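Local coordinates for Alpha/beta hydrolase fold protein (Sphaerobacter thermophilus, PDB 3R0V) that probably acts as a hydrolase of the alpha/beta hydrolase fold, its natural substrate not established, and can hold D-malate in a pocket, at residues 112-116 with 256-260. Sequence-based numbering, arbitrary orientation.
Sequences TRLAV and LVEFF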
# COMPACT_ATOMS: atom_id res chain seq x y z
N THR A 112 11.33 -11.88 -2.49
CA THR A 112 11.34 -13.33 -2.68
C THR A 112 9.95 -13.96 -2.68
O THR A 112 9.72 -14.95 -3.36
CB THR A 112 12.25 -14.01 -1.66
OG1 THR A 112 11.86 -13.61 -0.35
CG2 THR A 112 13.70 -13.61 -1.90
N ARG A 113 9.02 -13.37 -1.92
CA ARG A 113 7.61 -13.75 -1.91
C ARG A 113 6.82 -12.46 -1.74
O ARG A 113 7.25 -11.58 -1.01
CB ARG A 113 7.29 -14.70 -0.75
CG ARG A 113 8.05 -16.02 -0.78
CD ARG A 113 7.61 -16.95 0.34
NE ARG A 113 8.23 -18.26 0.22
CZ ARG A 113 7.61 -19.34 -0.25
NH1 ARG A 113 6.33 -19.26 -0.62
NH2 ARG A 113 8.25 -20.50 -0.34
N LEU A 114 5.66 -12.36 -2.40
CA LEU A 114 4.90 -11.11 -2.36
C LEU A 114 3.45 -11.36 -2.00
O LEU A 114 2.80 -12.17 -2.65
CB LEU A 114 4.97 -10.43 -3.73
CG LEU A 114 4.13 -9.16 -3.91
CD1 LEU A 114 4.56 -8.06 -2.94
CD2 LEU A 114 4.21 -8.67 -5.35
N ALA A 115 2.94 -10.64 -0.99
CA ALA A 115 1.53 -10.68 -0.65
C ALA A 115 1.00 -9.26 -0.77
O ALA A 115 1.65 -8.30 -0.35
CB ALA A 115 1.34 -11.20 0.76
N VAL A 116 -0.19 -9.14 -1.36
CA VAL A 116 -0.82 -7.83 -1.53
C VAL A 116 -2.28 -7.87 -1.10
O VAL A 116 -2.99 -8.84 -1.37
CB VAL A 116 -0.70 -7.34 -3.00
CG1 VAL A 116 0.75 -7.05 -3.36
CG2 VAL A 116 -1.32 -8.36 -3.97
N LEU A 256 -0.73 -14.84 6.11
CA LEU A 256 0.64 -14.48 5.77
C LEU A 256 1.65 -15.48 6.29
O LEU A 256 2.60 -15.82 5.60
CB LEU A 256 0.99 -13.09 6.31
CG LEU A 256 0.29 -11.92 5.64
CD1 LEU A 256 0.81 -10.63 6.26
CD2 LEU A 256 0.54 -11.91 4.13
N VAL A 257 1.46 -15.95 7.52
CA VAL A 257 2.39 -16.92 8.08
C VAL A 257 2.41 -18.18 7.23
O VAL A 257 3.48 -18.68 6.90
CB VAL A 257 2.05 -17.28 9.54
CG1 VAL A 257 2.86 -18.49 9.99
CG2 VAL A 257 2.29 -16.09 10.45
N GLU A 258 1.23 -18.66 6.85
CA GLU A 258 1.14 -19.86 6.02
C GLU A 258 1.80 -19.65 4.66
O GLU A 258 2.56 -20.49 4.18
CB GLU A 258 -0.33 -20.25 5.83
CG GLU A 258 -0.56 -21.66 5.29
CD GLU A 258 -0.29 -21.79 3.79
OE1 GLU A 258 -0.54 -20.82 3.05
OE2 GLU A 258 0.16 -22.87 3.37
N PHE A 259 1.52 -18.51 4.03
CA PHE A 259 2.03 -18.25 2.69
C PHE A 259 3.54 -18.03 2.67
O PHE A 259 4.23 -18.49 1.75
CB PHE A 259 1.30 -17.03 2.09
CG PHE A 259 1.93 -16.51 0.84
CD1 PHE A 259 1.86 -17.23 -0.35
CD2 PHE A 259 2.57 -15.28 0.84
CE1 PHE A 259 2.45 -16.72 -1.51
CE2 PHE A 259 3.15 -14.77 -0.30
CZ PHE A 259 3.10 -15.50 -1.47
N PHE A 260 4.06 -17.35 3.68
CA PHE A 260 5.48 -17.02 3.71
C PHE A 260 6.36 -18.19 4.16
O PHE A 260 7.54 -18.25 3.82
CB PHE A 260 5.73 -15.81 4.62
CG PHE A 260 5.36 -14.48 3.99
CD1 PHE A 260 5.39 -14.29 2.62
CD2 PHE A 260 5.00 -13.40 4.80
CE1 PHE A 260 5.07 -13.05 2.06
CE2 PHE A 260 4.67 -12.18 4.24
CZ PHE A 260 4.71 -12.00 2.88
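A115 offers a single methyl to three side chains of the helix, a compact example of how a helix seats on a sheet where the strand has a small residue. Its CB meets L256 CD2 at 3.5 Å, while F259 and F260 bring ring carbons obliquely to the same methyl, F260 CZ at 4.1 Å. The hollow over A115 is thus filled by three bumps from helix 249-260, whose 256-260 segment runs at 152° to strand 114-116, nearly antiparallel, as in the sheet-covering C-terminal helix of alpha/beta hydrolases. F259, its CG anti to the backbone N (chi1 168°), carries its ring down to the strand backbone, where CE2 lies 3.5 Å from L114 O. R113 is the larger bump: its CB rests 3.9 Å from F260 CD1, and in one of its two conformers the extended chain places F260 O over one guanidinium face, with NH1 3.3 Å from F259 O. Beyond the pair, F260 stacks on F90 of strand 89-94. Replacing F260 by alanine would probably open a gap between R113, A115 and F90 and lose the stack on F90. The chemistry is mainly apolar, implying that fit of shape joins helix to sheet, while the guanidinium, in this conformer, probably gains from the carbonyl-rich C-terminal end.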